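Protease VII (Escherichia coli, PDB 1I78) is an omptin-family protease that sits in the bacterial outer membrane as a beta barrel and cleaves polypeptides. Local coordinates at residues N244-A252 with I288-T296. The protein carries 3 engineered substitutions. Sequence-based numbering, arbitrary orientation.
Sequences NAKVYVEGA and ITTAGLKYT
Tyr248 lies across Gly292 in this antiparallel hairpin of the omptin outer-membrane beta barrel, a worked example of aromatic rescue of glycine in a beta sheet. The ring folds over the neighbouring strand because its CG sits between the backbone N and carbonyl carbon (chi1 80°), and one face comes to rest on the glycine backbone, with Gly292 N 4.1 Å above the ring plane, over its centre. The same two residues form a hydrogen-bonded pair: Tyr248 N donates to Gly292 O at 2.9 Å, and Gly292 N donates to Tyr248 O. Matching pairs on that face are Lys246 with Lys294, Glu250 with Thr290, where Glu250 CB meets Thr290 CG2 at 3.7 Å, and Ala252 with Ile288. Polar ends on this face reach other strands: Tyr248 OH hydrogen-bonds to Asp15, Thr290 OG1 to Ser17 and Glu250 OE2 to Asn236, while Lys246 NZ forms a salt bridge with Glu193. The other face is mostly apolar and largely on the surface, as expected of a barrel exterior; there Val249 CG2 packs on Ala291 CB at 3.7 Å. Near the C-terminal end of strand 272-296 the Asn244 amide runs beside the Tyr295 ring, their planes 12° apart, with OD1 3.1 Å from Tyr295 CE1.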
ATOM      1  N   ASN A 244     -20.913  11.679  23.300  1.00 57.79           N
ATOM      2  CA  ASN A 244     -19.674  11.946  22.580  1.00 58.68           C
ATOM      3  C   ASN A 244     -18.630  10.837  22.591  1.00 57.71           C
ATOM      4  O   ASN A 244     -17.436  11.102  22.727  1.00 58.23           O
ATOM      5  CB  ASN A 244     -19.045  13.250  23.088  1.00 63.21           C
ATOM      6  CG  ASN A 244     -18.910  13.297  24.603  1.00 65.88           C
ATOM      7  OD1 ASN A 244     -18.070  12.610  25.197  1.00 67.13           O
ATOM      8  ND2 ASN A 244     -19.743  14.118  25.236  1.00 67.56           N
ATOM      9  N   ALA A 245     -19.086   9.598  22.433  1.00 55.23           N
ATOM     10  CA  ALA A 245     -18.199   8.438  22.396  1.00 53.98           C
ATOM     11  C   ALA A 245     -18.799   7.403  21.445  1.00 53.46           C
ATOM     12  O   ALA A 245     -19.774   6.730  21.788  1.00 53.99           O
ATOM     13  CB  ALA A 245     -18.042   7.846  23.791  1.00 52.29           C
ATOM     14  N   LYS A 246     -18.226   7.286  20.245  1.00 51.23           N
ATOM     15  CA  LYS A 246     -18.732   6.333  19.270  1.00 48.47           C
ATOM     16  C   LYS A 246     -17.870   5.095  19.126  1.00 47.60           C
ATOM     17  O   LYS A 246     -16.682   5.172  18.824  1.00 49.11           O
ATOM     18  CB  LYS A 246     -18.885   6.976  17.896  1.00 47.99           C
ATOM     19  CG  LYS A 246     -19.433   5.993  16.853  1.00 50.93           C
ATOM     20  CD  LYS A 246     -19.804   6.635  15.508  1.00 49.86           C
ATOM     21  CE  LYS A 246     -18.590   6.919  14.643  1.00 49.72           C
ATOM     22  NZ  LYS A 246     -18.984   7.323  13.260  1.00 50.60           N
ATOM     23  N   VAL A 247     -18.468   3.940  19.358  1.00 44.90           N
ATOM     24  CA  VAL A 247     -17.731   2.707  19.197  1.00 43.28           C
ATOM     25  C   VAL A 247     -18.024   2.328  17.738  1.00 42.26           C
ATOM     26  O   VAL A 247     -19.171   2.410  17.276  1.00 41.87           O
ATOM     27  CB  VAL A 247     -18.207   1.643  20.221  1.00 42.80           C
ATOM     28  CG1 VAL A 247     -19.308   0.775  19.642  1.00 42.14           C
ATOM     29  CG2 VAL A 247     -17.025   0.826  20.689  1.00 43.77           C
ATOM     30  N   TYR A 248     -16.988   1.956  16.998  1.00 40.13           N
ATOM     31  CA  TYR A 248     -17.183   1.642  15.592  1.00 38.06           C
ATOM     32  C   TYR A 248     -16.288   0.541  15.027  1.00 35.97           C
ATOM     33  O   TYR A 248     -15.256   0.170  15.600  1.00 34.22           O
ATOM     34  CB  TYR A 248     -16.997   2.916  14.762  1.00 38.85           C
ATOM     35  CG  TYR A 248     -15.548   3.248  14.519  1.00 41.07           C
ATOM     36  CD1 TYR A 248     -14.844   2.658  13.465  1.00 41.77           C
ATOM     37  CD2 TYR A 248     -14.853   4.095  15.387  1.00 42.81           C
ATOM     38  CE1 TYR A 248     -13.478   2.895  13.284  1.00 42.69           C
ATOM     39  CE2 TYR A 248     -13.487   4.343  15.216  1.00 44.34           C
ATOM     40  CZ  TYR A 248     -12.810   3.735  14.162  1.00 44.57           C
ATOM     41  OH  TYR A 248     -11.466   3.964  13.999  1.00 44.85           O
ATOM     42  N   VAL A 249     -16.700   0.060  13.863  1.00 34.42           N
ATOM     43  CA  VAL A 249     -16.014  -1.001  13.150  1.00 33.05           C
ATOM     44  C   VAL A 249     -15.865  -0.524  11.690  1.00 34.49           C
ATOM     45  O   VAL A 249     -16.766   0.132  11.145  1.00 32.79           O
ATOM     46  CB  VAL A 249     -16.861  -2.318  13.308  1.00 33.35           C
ATOM     47  CG1 VAL A 249     -17.463  -2.769  11.982  1.00 29.75           C
ATOM     48  CG2 VAL A 249     -16.016  -3.393  13.989  1.00 28.78           C
ATOM     49  N   GLU A 250     -14.728  -0.813  11.061  1.00 34.53           N
ATOM     50  CA  GLU A 250     -14.527  -0.350   9.690  1.00 34.68           C
ATOM     51  C   GLU A 250     -13.752  -1.288   8.786  1.00 31.63           C
ATOM     52  O   GLU A 250     -12.918  -2.063   9.253  1.00 31.39           O
ATOM     53  CB  GLU A 250     -13.827   1.031   9.672  1.00 37.44           C
ATOM     54  CG  GLU A 250     -13.688   1.607   8.260  1.00 42.69           C
ATOM     55  CD  GLU A 250     -13.199   3.043   8.216  1.00 50.86           C
ATOM     56  OE1 GLU A 250     -12.003   3.281   8.507  1.00 53.50           O
ATOM     57  OE2 GLU A 250     -14.017   3.939   7.880  1.00 54.96           O
ATOM     58  N   GLY A 251     -14.045  -1.187   7.490  1.00 28.11           N
ATOM     59  CA  GLY A 251     -13.380  -1.979   6.474  1.00 28.45           C
ATOM     60  C   GLY A 251     -12.930  -1.093   5.316  1.00 30.89           C
ATOM     61  O   GLY A 251     -13.730  -0.341   4.733  1.00 30.11           O
ATOM     62  N   ALA A 252     -11.650  -1.185   4.969  1.00 30.85           N
ATOM     63  CA  ALA A 252     -11.090  -0.377   3.890  1.00 31.51           C
ATOM     64  C   ALA A 252     -10.288  -1.160   2.852  1.00 33.32           C
ATOM     65  O   ALA A 252      -9.509  -2.056   3.170  1.00 32.99           O
ATOM     66  CB  ALA A 252     -10.218   0.717   4.473  1.00 28.90           C
ATOM     67  N   ILE A 288      -7.879  -3.334   4.941  1.00 35.82           N
ATOM     68  CA  ILE A 288      -7.688  -2.962   6.329  1.00 36.31           C
ATOM     69  C   ILE A 288      -8.984  -3.133   7.099  1.00 37.75           C
ATOM     70  O   ILE A 288     -10.018  -2.546   6.761  1.00 36.37           O
ATOM     71  CB  ILE A 288      -7.239  -1.512   6.479  1.00 38.05           C
ATOM     72  CG1 ILE A 288      -5.846  -1.343   5.883  1.00 38.57           C
ATOM     73  CG2 ILE A 288      -7.265  -1.116   7.967  1.00 37.35           C
ATOM     74  CD1 ILE A 288      -5.295   0.067   6.022  1.00 40.92           C
ATOM     75  N   THR A 289      -8.919  -3.947   8.142  1.00 38.39           N
ATOM     76  CA  THR A 289     -10.085  -4.208   8.961  1.00 39.88           C
ATOM     77  C   THR A 289      -9.754  -3.661  10.331  1.00 39.50           C
ATOM     78  O   THR A 289      -8.722  -3.990  10.910  1.00 38.99           O
ATOM     79  CB  THR A 289     -10.386  -5.718   9.006  1.00 42.09           C
ATOM     80  OG1 THR A 289     -10.813  -6.148   7.703  1.00 40.26           O
ATOM     81  CG2 THR A 289     -11.472  -6.024  10.031  1.00 42.22           C
ATOM     82  N   THR A 290     -10.635  -2.818  10.845  1.00 38.22           N
ATOM     83  CA  THR A 290     -10.379  -2.185  12.115  1.00 38.19           C
ATOM     84  C   THR A 290     -11.615  -1.933  12.966  1.00 37.26           C
ATOM     85  O   THR A 290     -12.751  -1.917  12.480  1.00 36.95           O
ATOM     86  CB  THR A 290      -9.668  -0.837  11.880  1.00 40.18           C
ATOM     87  OG1 THR A 290      -9.464  -0.183  13.128  1.00 46.34           O
ATOM     88  CG2 THR A 290     -10.522   0.087  10.989  1.00 41.00           C
ATOM     89  N   ALA A 291     -11.373  -1.743  14.255  1.00 36.35           N
ATOM     90  CA  ALA A 291     -12.423  -1.441  15.212  1.00 37.28           C
ATOM     91  C   ALA A 291     -11.812  -0.493  16.253  1.00 37.46           C
ATOM     92  O   ALA A 291     -10.639  -0.638  16.635  1.00 35.26           O
ATOM     93  CB  ALA A 291     -12.928  -2.713  15.866  1.00 34.84           C
ATOM     94  N   GLY A 292     -12.595   0.486  16.691  1.00 37.80           N
ATOM     95  CA  GLY A 292     -12.093   1.428  17.671  1.00 39.25           C
ATOM     96  C   GLY A 292     -13.105   2.444  18.167  1.00 41.09           C
ATOM     97  O   GLY A 292     -14.314   2.246  18.048  1.00 40.29           O
ATOM     98  N   LEU A 293     -12.593   3.552  18.701  1.00 43.02           N
ATOM     99  CA  LEU A 293     -13.423   4.605  19.279  1.00 44.84           C
ATOM    100  C   LEU A 293     -13.144   6.033  18.814  1.00 45.93           C
ATOM    101  O   LEU A 293     -11.999   6.456  18.696  1.00 45.20           O
ATOM    102  CB  LEU A 293     -13.292   4.544  20.801  1.00 45.80           C
ATOM    103  CG  LEU A 293     -13.485   5.826  21.606  1.00 45.07           C
ATOM    104  CD1 LEU A 293     -14.964   6.186  21.675  1.00 44.87           C
ATOM    105  CD2 LEU A 293     -12.898   5.614  22.990  1.00 42.98           C
ATOM    106  N   LYS A 294     -14.215   6.774  18.563  1.00 49.75           N
ATOM    107  CA  LYS A 294     -14.109   8.164  18.147  1.00 52.56           C
ATOM    108  C   LYS A 294     -14.707   9.028  19.261  1.00 54.42           C
ATOM    109  O   LYS A 294     -15.920   9.034  19.474  1.00 54.42           O
ATOM    110  CB  LYS A 294     -14.855   8.384  16.832  1.00 51.76           C
ATOM    111  CG  LYS A 294     -14.642   9.758  16.242  1.00 52.64           C
ATOM    112  CD  LYS A 294     -15.343   9.917  14.904  1.00 54.38           C
ATOM    113  CE  LYS A 294     -15.348  11.389  14.473  1.00 57.18           C
ATOM    114  NZ  LYS A 294     -15.908  11.604  13.105  1.00 58.90           N
ATOM    115  N   TYR A 295     -13.837   9.739  19.975  1.00 57.26           N
ATOM    116  CA  TYR A 295     -14.233  10.597  21.090  1.00 59.32           C
ATOM    117  C   TYR A 295     -14.272  12.073  20.695  1.00 58.52           C
ATOM    118  O   TYR A 295     -13.257  12.642  20.304  1.00 57.54           O
ATOM    119  CB  TYR A 295     -13.243  10.417  22.245  1.00 62.12           C
ATOM    120  CG  TYR A 295     -13.714  10.960  23.572  1.00 67.79           C
ATOM    121  CD1 TYR A 295     -14.568  12.066  23.639  1.00 69.96           C
ATOM    122  CD2 TYR A 295     -13.308  10.369  24.768  1.00 70.23           C
ATOM    123  CE1 TYR A 295     -15.012  12.566  24.858  1.00 72.41           C
ATOM    124  CE2 TYR A 295     -13.745  10.862  26.002  1.00 73.61           C
ATOM    125  CZ  TYR A 295     -14.600  11.960  26.036  1.00 74.74           C
ATOM    126  OH  TYR A 295     -15.057  12.441  27.245  1.00 77.51           O
ATOM    127  N   THR A 296     -15.440  12.694  20.807  1.00 59.65           N
ATOM    128  CA  THR A 296     -15.574  14.111  20.481  1.00 62.28           C
ATOM    129  C   THR A 296     -15.559  14.959  21.748  1.00 64.36           C
ATOM    130  O   THR A 296     -16.571  15.084  22.431  1.00 64.79           O
ATOM    131  CB  THR A 296     -16.877  14.393  19.707  1.00 61.98           C
ATOM    132  OG1 THR A 296     -16.755  13.888  18.373  1.00 62.95           O
ATOM    133  CG2 THR A 296     -17.160  15.887  19.646  1.00 61.98           C
TER